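Local structure of twitching motility protein PilT (Aquifex aeolicus, 2EYU) at residues L18-C21 with H22-M25; Q202-S205 with L206-G210; Y224-Y227 with K228-L231; I232-E235 with D236-A240. The protein probably hydrolyses ATP to power the retraction of type IV pili, the motor behind twitching motility. The protein carries 1 engineered substitution. All coordinates share one frame; numbering follows the deposited sequence.

All four contacts are local, made within single turns or helix ends of one chain. Contacts 3 and 4 are direct neighbours, their centres about 10 Å apart: the helix end in contact 3 runs into the helix start in contact 4, and Tyr227 CB meets Ile232 CD1 at 3.3 Å while Leu226 CB meets Ile232 CG1 at 3.6 Å. Contact 2 lies about 21 Å from contact 3 and 22 Å from contact 4, centre to centre. Contact 1 is remote, its centre about 32 Å from that of contact 4, on the opposite side of the chain's centre; it leads into strand 26-31, which is followed by a probable Walker A loop for nucleotide.

Contact 1: residues L18-C21 with H22-M25; sequences LELC and HRKM
The imidazole of His22 and the guanidinium of Arg23 are the flat groups here, and each is met obliquely by the turn before it. Glu19 O lies 3.3 Å from His22 CB and oblique to the ring, whose CG is 4.1 Å away, and Leu20 CD1 stands 4.4 Å from NH2 of Arg23, again at a slant to the guanidinium plane. Outside the turn, the His22 ring meets Tyr48 of helix 38-52 with the two planes at about 80°. The Arg23 chain starts with CG anti to its own carbonyl carbon (chi1 -45°), which lays CG 3.0 Å from Leu20 O; the bend at chi2 then turns the rest of the chain and brings NH2 within loose reach of Leu20 CD1. Two successive backbone bonds close the turn: His22 N to Glu19 O at 2.8 Å and Arg23 N to Leu20 O, also 2.8 Å. Both donors stand well above the carbonyl planes, as in the tight i to i+3 turns that finish a short helix, here helix 16-19, before the chain straightens into strand 26-31. Cys21 points inward to Met45, Tyr48 and Ile49, while Leu20 and Arg23 both pack on Ile186, so the turn is fastened between helix 38-52 and the loop carrying Ile186. Glu19 OE1 and Arg23 NH1 remain 5.0 Å apart, too far for a salt bridge. Their opposite charges would therefore attract only at a distance, and what joins the two halves of the turn is mainly the pair of backbone hydrogen bonds, with the Arg23 methylenes packed against the Leu20 carbonyl.

Contact 2: residues Q202-S205 with L206-G210; sequences QVYS and LMQSG
Tyr204 O is gripped by two amides of the next turn, Met207 N at 2.6 Å and Gln208 N at 3.1 Å, where helix 200-209 nears its C-terminal end. The Gln208 bond runs nearly along the C=O axis, as in an alpha-helix, whereas Met207 N comes from above the carbonyl plane in the i to i+3 manner of a tightening last turn. Two residues back, Gln202 O accepts from Leu206 N at 2.9 Å. The Tyr204 hydroxyl looks elsewhere, hydrogen-bonding to Glu246 OE2. Its ring leaves the helix with CG anti to the backbone N (chi1 -177°), which places it beside Met207 and against Ile136 and Thr218. A leucine in place of Tyr204 would probably leave Glu246 without this hydrogen-bond partner and Met207 without an aromatic neighbour. Val203 and Leu206 turn to helix 189-197, sharing Leu194, and Val203 and Met207 both reach Leu185 of strand 179-185, so the helix lies on the sheet as well as on its preceding helix. Met207 is a selenomethionine with its chain bent at chi3, and its SE sits 4.4 Å from Tyr204 CD1, oblique to the ring.

Contact 3: residues Y224-Y227 with K228-L231; sequences YKLY and KQGL
The chain from Tyr224 to Leu231 ends helix 219-228 in a Schellman motif: Leu231 N reaches back to Leu226 O at 2.7 Å, Gly230 N binds Tyr227 O at 2.8 Å, and Gly230, the C-prime residue, takes a positive phi of 65°. Just before it, Lys228 N still makes a regular helical bond to Tyr224 O, at 2.8 Å. The same two residues also meet through their side chains. The Lys228 chain, bent at chi2, chi3 and chi4, crosses the tyrosine and brings NZ to the ring edge, near its plane, 3.0 Å from Tyr224 CE1; a weak hydrogen bond to Tyr224 OH follows at 3.3 Å. Because the ammonium comes in at the edge, it is no cation-pi contact. Replacing Tyr224 by an alanine would probably open a gap beside Leu247 and Ile251 and leave the Lys228 ammonium without its weak hydroxyl partner, its chain free to turn. Gln229 is modelled side by side with Lys225, pointing the same way, but its placing is doubtful. Across the motif Leu226 and Leu231 make the apolar contact common at such helix ends, CB to CB at 4.2 Å. The Tyr224 ring rests on Leu247 and Ile251 of helix 244-251, while Leu226 and Tyr227 turn to the linker that enters helix 234-240.

Contact 4: residues I232-E235 with D236-A240; sequences ITLE and DAMEA
Ile232 aims its CD1 at the methyl of Ala237, which it meets at 3.6 Å, the tightest apolar touch across this helix start. To do so its CG1 stands between the backbone N and the carbonyl carbon (chi1 33°), an unusual and probably strained setting. Leu234 and Met238 form a second apolar pair one turn apart: the leucine swings CG anti to its backbone N (chi1 -173°), bringing CD1 to 4.2 Å from Met238 CG, while the selenomethionine bends at chi2 and chi3 and carries its selenium end away from the leucine. Met238 packs on Pro244, and Ala237 on Leu247 of helix 244-251. The backbone beneath these pairs is the first turn of helix 234-240. Thr233 holds the N-cap position, yet its side chain makes no capping bond; its carbonyl takes Ala237 N at 3.2 Å, then Leu234 O takes Met238 N at 3.1 Å and Glu235 O takes Glu239 N at 3.0 Å. Asp236 leans back over the start of the helix, its OD2 3.9 Å from Thr233 N, and also packs on Leu171, Pro172 and Lys173. The carboxylate of neighbouring Glu235 stays apart, OE2 4.8 Å from Asp236 OD1. The two acids may repel each other mildly, though both would be expected to suit the positive end of the helix dipole. Glu239 lays its CB and CG beside Glu235 O and is extended beyond CG; its OE2 is 6.5 Å from Glu235 OE2.

Contact 1: residues L18-C21 with H22-M25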
loop_
_atom_site.group_PDB
_atom_site.type_symbol
_atom_site.label_atom_id
_atom_site.label_comp_id
_atom_site.label_asym_id
_atom_site.label_seq_id
_atom_site.Cartn_x
_atom_site.Cartn_y
_atom_site.Cartn_z
ATOM N N LEU A 18 10.301 0.616 3.604
ATOM C CA LEU A 18 10.584 -0.269 4.736
ATOM C C LEU A 18 10.619 0.469 6.065
ATOM O O LEU A 18 10.425 -0.074 7.162
ATOM C CB LEU A 18 11.928 -0.958 4.463
ATOM C CG LEU A 18 12.140 -2.401 4.906
ATOM C CD1 LEU A 18 10.994 -3.312 4.503
ATOM C CD2 LEU A 18 13.458 -2.926 4.338
ATOM N N GLU A 19 10.866 1.777 6.082
ATOM C CA GLU A 19 10.835 2.474 7.376
ATOM C C GLU A 19 9.443 2.472 7.981
ATOM O O GLU A 19 9.237 2.633 9.182
ATOM C CB GLU A 19 11.247 3.923 7.156
ATOM C CG GLU A 19 12.735 4.219 7.155
ATOM C CD GLU A 19 12.919 5.672 6.719
ATOM O OE1 GLU A 19 12.013 6.468 7.054
ATOM O OE2 GLU A 19 13.930 5.972 6.058
ATOM N N LEU A 20 8.476 2.310 7.072
ATOM C CA LEU A 20 7.068 2.253 7.420
ATOM C C LEU A 20 6.827 1.109 8.389
ATOM O O LEU A 20 6.031 1.147 9.324
ATOM C CB LEU A 20 6.185 2.065 6.182
ATOM C CG LEU A 20 5.926 3.285 5.292
ATOM C CD1 LEU A 20 7.179 4.095 5.049
ATOM C CD2 LEU A 20 5.305 2.834 3.973
ATOM N N CYS A 21 7.561 0.013 8.181
ATOM C CA CYS A 21 7.374 -1.103 9.093
ATOM C C CYS A 21 7.811 -0.756 10.517
ATOM O O CYS A 21 7.497 -1.522 11.433
ATOM C CB CYS A 21 8.201 -2.305 8.647
ATOM S SG CYS A 21 7.749 -2.747 6.935
ATOM N N HIS A 22 8.562 0.331 10.696
ATOM C CA HIS A 22 8.927 0.689 12.071
ATOM C C HIS A 22 7.856 1.560 12.694
ATOM O O HIS A 22 7.980 1.963 13.856
ATOM C CB HIS A 22 10.297 1.379 12.059
ATOM C CG HIS A 22 11.387 0.352 11.900
ATOM N ND1 HIS A 22 12.327 0.382 10.906
ATOM C CD2 HIS A 22 11.667 -0.742 12.641
ATOM C CE1 HIS A 22 13.149 -0.649 11.030
ATOM N NE2 HIS A 22 12.771 -1.355 12.082
ATOM N N ARG A 23 6.782 1.849 11.945
ATOM C CA ARG A 23 5.714 2.634 12.587
ATOM C C ARG A 23 4.969 1.746 13.577
ATOM O O ARG A 23 4.830 0.547 13.377
ATOM C CB ARG A 23 4.785 3.257 11.561
ATOM C CG ARG A 23 5.423 3.920 10.363
ATOM C CD ARG A 23 5.765 5.386 10.558
ATOM N NE ARG A 23 5.832 6.104 9.291
ATOM C CZ ARG A 23 6.778 6.949 8.917
ATOM N NH1 ARG A 23 7.799 7.215 9.727
ATOM N NH2 ARG A 23 6.734 7.546 7.730
ATOM N N LYS A 24 4.485 2.305 14.689
ATOM C CA LYS A 24 3.823 1.565 15.745
ATOM C C LYS A 24 2.315 1.436 15.593
ATOM O O LYS A 24 1.729 0.614 16.310
ATOM C CB LYS A 24 4.116 2.252 17.095
ATOM C CG LYS A 24 3.625 3.690 17.155
ATOM C CD LYS A 24 2.300 3.795 17.901
ATOM C CE LYS A 24 2.531 4.063 19.383
ATOM N NZ LYS A 24 3.718 4.944 19.590
HETATM N N MSE A 25 1.664 2.198 14.721
HETATM C CA MSE A 25 0.239 2.022 14.427
HETATM C C MSE A 25 -0.099 2.738 13.122
HETATM O O MSE A 25 0.751 3.432 12.565
HETATM C CB MSE A 25 -0.702 2.510 15.536
HETATM C CG MSE A 25 -0.663 4.023 15.728
HETATM SE SE MSE A 25 -1.980 4.630 17.009
HETATM C CE MSE A 25 -0.933 3.969 18.498
#

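Contact 2: residues Q202-S205 with L206-G210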
loop_
_atom_site.group_PDB
_atom_site.type_symbol
_atom_site.label_atom_id
_atom_site.label_comp_id
_atom_site.label_asym_id
_atom_site.label_seq_id
_atom_site.Cartn_x
_atom_site.Cartn_y
_atom_site.Cartn_z
ATOM N N GLN A 202 -4.163 19.042 -5.234
ATOM C CA GLN A 202 -2.909 19.578 -4.709
ATOM C C GLN A 202 -2.018 18.522 -4.081
ATOM O O GLN A 202 -0.789 18.630 -4.103
ATOM C CB GLN A 202 -3.251 20.700 -3.714
ATOM C CG GLN A 202 -4.104 21.777 -4.378
ATOM C CD GLN A 202 -3.296 22.842 -5.088
ATOM O OE1 GLN A 202 -2.091 22.721 -5.300
ATOM N NE2 GLN A 202 -3.957 23.931 -5.476
ATOM N N VAL A 203 -2.568 17.454 -3.513
ATOM C CA VAL A 203 -1.770 16.348 -2.989
ATOM C C VAL A 203 -0.946 15.732 -4.125
ATOM O O VAL A 203 0.211 15.376 -3.912
ATOM C CB VAL A 203 -2.655 15.250 -2.372
ATOM C CG1 VAL A 203 -1.910 13.943 -2.159
ATOM C CG2 VAL A 203 -3.253 15.738 -1.049
ATOM N N TYR A 204 -1.574 15.622 -5.302
ATOM C CA TYR A 204 -0.867 15.044 -6.452
ATOM C C TYR A 204 0.277 15.943 -6.894
ATOM O O TYR A 204 1.403 15.482 -7.076
ATOM C CB TYR A 204 -1.807 14.796 -7.634
ATOM C CG TYR A 204 -1.108 14.120 -8.805
ATOM C CD1 TYR A 204 -0.896 12.751 -8.799
ATOM C CD2 TYR A 204 -0.663 14.843 -9.904
ATOM C CE1 TYR A 204 -0.261 12.104 -9.851
ATOM C CE2 TYR A 204 -0.026 14.206 -10.962
ATOM C CZ TYR A 204 0.170 12.843 -10.931
ATOM O OH TYR A 204 0.805 12.206 -11.982
ATOM N N SER A 205 -0.012 17.235 -7.044
ATOM C CA SER A 205 1.032 18.194 -7.396
ATOM C C SER A 205 2.171 18.083 -6.395
ATOM O O SER A 205 3.360 18.166 -6.714
ATOM C CB SER A 205 0.515 19.627 -7.441
ATOM O OG SER A 205 -0.756 19.756 -8.048
ATOM N N LEU A 206 1.850 17.877 -5.113
ATOM C CA LEU A 206 2.980 17.709 -4.188
ATOM C C LEU A 206 3.677 16.378 -4.406
ATOM O O LEU A 206 4.805 16.139 -3.971
ATOM C CB LEU A 206 2.471 17.802 -2.747
ATOM C CG LEU A 206 3.019 18.957 -1.909
ATOM C CD1 LEU A 206 2.873 20.267 -2.659
ATOM C CD2 LEU A 206 2.311 19.030 -0.565
HETATM N N MSE A 207 3.036 15.399 -5.071
HETATM C CA MSE A 207 3.820 14.158 -5.211
HETATM C C MSE A 207 4.848 14.368 -6.315
HETATM O O MSE A 207 5.901 13.744 -6.289
HETATM C CB MSE A 207 2.933 12.971 -5.533
HETATM C CG MSE A 207 2.290 12.219 -4.373
HETATM SE SE MSE A 207 0.694 11.259 -4.927
HETATM C CE MSE A 207 1.736 9.657 -5.310
ATOM N N GLN A 208 4.495 15.239 -7.262
ATOM C CA GLN A 208 5.386 15.512 -8.390
ATOM C C GLN A 208 6.683 16.194 -7.967
ATOM O O GLN A 208 7.667 16.174 -8.719
ATOM C CB GLN A 208 4.651 16.359 -9.433
ATOM C CG GLN A 208 4.053 15.517 -10.548
ATOM C CD GLN A 208 2.719 16.029 -11.042
ATOM O OE1 GLN A 208 2.228 15.602 -12.088
ATOM N NE2 GLN A 208 2.110 16.941 -10.295
ATOM N N SER A 209 6.696 16.782 -6.773
ATOM C CA SER A 209 7.837 17.525 -6.260
ATOM C C SER A 209 8.863 16.617 -5.592
ATOM O O SER A 209 10.063 16.807 -5.798
ATOM C CB SER A 209 7.395 18.593 -5.251
ATOM O OG SER A 209 8.181 18.518 -4.068
ATOM N N GLY A 210 8.387 15.662 -4.793
ATOM C CA GLY A 210 9.269 14.647 -4.236
ATOM C C GLY A 210 10.072 14.040 -5.391
ATOM O O GLY A 210 9.596 13.093 -6.022
#

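Contact 3: residues Y224-Y227 with K228-L231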
loop_
_atom_site.group_PDB
_atom_site.type_symbol
_atom_site.label_atom_id
_atom_site.label_comp_id
_atom_site.label_asym_id
_atom_site.label_seq_id
_atom_site.Cartn_x
_atom_site.Cartn_y
_atom_site.Cartn_z
ATOM N N TYR A 224 8.947 7.132 -16.098
ATOM C CA TYR A 224 9.918 8.003 -16.757
ATOM C C TYR A 224 11.333 7.581 -16.409
ATOM O O TYR A 224 12.148 7.351 -17.319
ATOM C CB TYR A 224 9.634 9.450 -16.384
ATOM C CG TYR A 224 10.516 10.508 -17.007
ATOM C CD1 TYR A 224 10.984 10.399 -18.305
ATOM C CD2 TYR A 224 10.874 11.633 -16.279
ATOM C CE1 TYR A 224 11.787 11.382 -18.852
ATOM C CE2 TYR A 224 11.676 12.622 -16.817
ATOM C CZ TYR A 224 12.131 12.489 -18.109
ATOM O OH TYR A 224 12.931 13.464 -18.656
ATOM N N LYS A 225 11.677 7.452 -15.130
ATOM C CA LYS A 225 13.063 7.084 -14.805
ATOM C C LYS A 225 13.410 5.671 -15.236
ATOM O O LYS A 225 14.532 5.419 -15.687
ATOM C CB LYS A 225 13.349 7.271 -13.318
ATOM C CG LYS A 225 12.153 7.243 -12.389
ATOM C CD LYS A 225 12.620 7.045 -10.949
ATOM C CE LYS A 225 13.124 5.629 -10.741
ATOM N NZ LYS A 225 14.563 5.575 -10.359
ATOM N N LEU A 226 12.495 4.714 -15.134
ATOM C CA LEU A 226 12.788 3.379 -15.653
ATOM C C LEU A 226 13.086 3.407 -17.149
ATOM O O LEU A 226 13.996 2.717 -17.614
ATOM C CB LEU A 226 11.618 2.422 -15.408
ATOM C CG LEU A 226 11.327 2.183 -13.918
ATOM C CD1 LEU A 226 10.283 1.100 -13.702
ATOM C CD2 LEU A 226 12.615 1.852 -13.160
ATOM N N TYR A 227 12.295 4.194 -17.874
ATOM C CA TYR A 227 12.487 4.346 -19.314
ATOM C C TYR A 227 13.839 4.999 -19.588
ATOM O O TYR A 227 14.552 4.554 -20.488
ATOM C CB TYR A 227 11.352 5.150 -19.966
ATOM C CG TYR A 227 11.641 5.565 -21.397
ATOM C CD1 TYR A 227 11.787 4.641 -22.421
ATOM C CD2 TYR A 227 11.784 6.906 -21.734
ATOM C CE1 TYR A 227 12.053 5.028 -23.728
ATOM C CE2 TYR A 227 12.050 7.303 -23.026
ATOM C CZ TYR A 227 12.186 6.363 -24.023
ATOM O OH TYR A 227 12.451 6.766 -25.312
ATOM N N LYS A 228 14.145 6.033 -18.814
ATOM C CA LYS A 228 15.319 6.867 -19.029
ATOM C C LYS A 228 16.582 6.094 -18.665
ATOM O O LYS A 228 17.681 6.550 -18.956
ATOM C CB LYS A 228 15.250 8.165 -18.227
ATOM C CG LYS A 228 14.606 9.323 -18.961
ATOM C CD LYS A 228 15.602 10.038 -19.861
ATOM C CE LYS A 228 14.963 10.411 -21.187
ATOM N NZ LYS A 228 13.857 11.391 -21.020
ATOM N N GLN A 229 16.398 4.933 -18.042
ATOM C CA GLN A 229 17.528 4.072 -17.707
ATOM C C GLN A 229 17.563 2.858 -18.634
ATOM O O GLN A 229 18.348 1.932 -18.440
ATOM C CB GLN A 229 17.459 3.641 -16.246
ATOM C CG GLN A 229 17.225 4.788 -15.272
ATOM C CD GLN A 229 16.800 4.269 -13.908
ATOM O OE1 GLN A 229 17.112 4.865 -12.877
ATOM N NE2 GLN A 229 16.086 3.148 -13.906
ATOM N N GLY A 230 16.704 2.886 -19.648
ATOM C CA GLY A 230 16.622 1.824 -20.643
ATOM C C GLY A 230 16.153 0.543 -19.987
ATOM O O GLY A 230 16.494 -0.583 -20.357
ATOM N N LEU A 231 15.333 0.726 -18.945
ATOM C CA LEU A 231 14.882 -0.436 -18.192
ATOM C C LEU A 231 13.562 -0.987 -18.727
ATOM O O LEU A 231 13.301 -2.185 -18.555
ATOM C CB LEU A 231 14.762 -0.093 -16.701
ATOM C CG LEU A 231 15.968 -0.469 -15.841
ATOM C CD1 LEU A 231 15.578 -1.419 -14.717
ATOM C CD2 LEU A 231 17.061 -1.092 -16.699
#

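Contact 4: residues I232-E235 with D236-A240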
loop_
_atom_site.group_PDB
_atom_site.type_symbol
_atom_site.label_atom_id
_atom_site.label_comp_id
_atom_site.label_asym_id
_atom_site.label_seq_id
_atom_site.Cartn_x
_atom_site.Cartn_y
_atom_site.Cartn_z
ATOM N N ILE A 232 12.749 -0.159 -19.355
ATOM C CA ILE A 232 11.545 -0.582 -20.068
ATOM C C ILE A 232 11.512 0.106 -21.427
ATOM O O ILE A 232 12.287 1.031 -21.675
ATOM C CB ILE A 232 10.241 -0.248 -19.313
ATOM C CG1 ILE A 232 10.295 1.031 -18.485
ATOM C CG2 ILE A 232 9.807 -1.417 -18.430
ATOM C CD1 ILE A 232 9.890 2.294 -19.203
ATOM N N THR A 233 10.607 -0.295 -22.307
ATOM C CA THR A 233 10.573 0.457 -23.568
ATOM C C THR A 233 9.573 1.606 -23.435
ATOM O O THR A 233 8.781 1.591 -22.485
ATOM C CB THR A 233 10.263 -0.470 -24.743
ATOM O OG1 THR A 233 11.269 -1.503 -24.739
ATOM C CG2 THR A 233 10.390 0.225 -26.089
ATOM N N LEU A 234 9.656 2.559 -24.358
ATOM C CA LEU A 234 8.689 3.643 -24.461
ATOM C C LEU A 234 7.276 3.082 -24.492
ATOM O O LEU A 234 6.445 3.564 -23.722
ATOM C CB LEU A 234 8.908 4.501 -25.710
ATOM C CG LEU A 234 8.079 5.774 -25.865
ATOM C CD1 LEU A 234 8.106 6.629 -24.600
ATOM C CD2 LEU A 234 8.571 6.613 -27.034
ATOM N N GLU A 235 7.018 2.105 -25.374
ATOM C CA GLU A 235 5.633 1.629 -25.522
ATOM C C GLU A 235 5.100 1.010 -24.237
ATOM O O GLU A 235 3.929 1.115 -23.870
ATOM C CB GLU A 235 5.541 0.609 -26.649
ATOM C CG GLU A 235 6.655 0.723 -27.684
ATOM C CD GLU A 235 7.016 -0.634 -28.267
ATOM O OE1 GLU A 235 7.796 -0.693 -29.245
ATOM O OE2 GLU A 235 6.510 -1.648 -27.729
ATOM N N ASP A 236 5.979 0.322 -23.521
ATOM C CA ASP A 236 5.575 -0.326 -22.269
ATOM C C ASP A 236 5.172 0.690 -21.208
ATOM O O ASP A 236 4.276 0.451 -20.402
ATOM C CB ASP A 236 6.736 -1.193 -21.763
ATOM C CG ASP A 236 6.809 -2.492 -22.560
ATOM O OD1 ASP A 236 5.766 -2.839 -23.155
ATOM O OD2 ASP A 236 7.879 -3.131 -22.580
ATOM N N ALA A 237 5.863 1.820 -21.231
ATOM C CA ALA A 237 5.717 2.898 -20.264
ATOM C C ALA A 237 4.380 3.602 -20.466
ATOM O O ALA A 237 3.567 3.710 -19.553
ATOM C CB ALA A 237 6.871 3.878 -20.382
HETATM N N MSE A 238 4.181 4.054 -21.694
HETATM C CA MSE A 238 2.904 4.600 -22.135
HETATM C C MSE A 238 1.737 3.661 -21.849
HETATM O O MSE A 238 0.638 4.076 -21.441
HETATM C CB MSE A 238 2.976 4.894 -23.640
HETATM C CG MSE A 238 3.964 5.988 -24.021
HETATM SE SE MSE A 238 3.508 7.671 -23.176
HETATM C CE MSE A 238 1.681 7.546 -23.772
ATOM N N GLU A 239 1.951 2.362 -22.048
ATOM C CA GLU A 239 0.892 1.381 -21.821
ATOM C C GLU A 239 0.421 1.292 -20.371
ATOM O O GLU A 239 -0.729 0.936 -20.106
ATOM C CB GLU A 239 1.383 -0.002 -22.267
ATOM C CG GLU A 239 1.086 -0.371 -23.710
ATOM C CD GLU A 239 1.068 -1.869 -23.959
ATOM O OE1 GLU A 239 0.296 -2.317 -24.830
ATOM O OE2 GLU A 239 1.833 -2.613 -23.305
ATOM N N ALA A 240 1.283 1.588 -19.414
ATOM C CA ALA A 240 1.069 1.369 -17.992
ATOM C C ALA A 240 0.783 2.652 -17.222
ATOM O O ALA A 240 0.314 2.647 -16.083
ATOM C CB ALA A 240 2.315 0.683 -17.436
#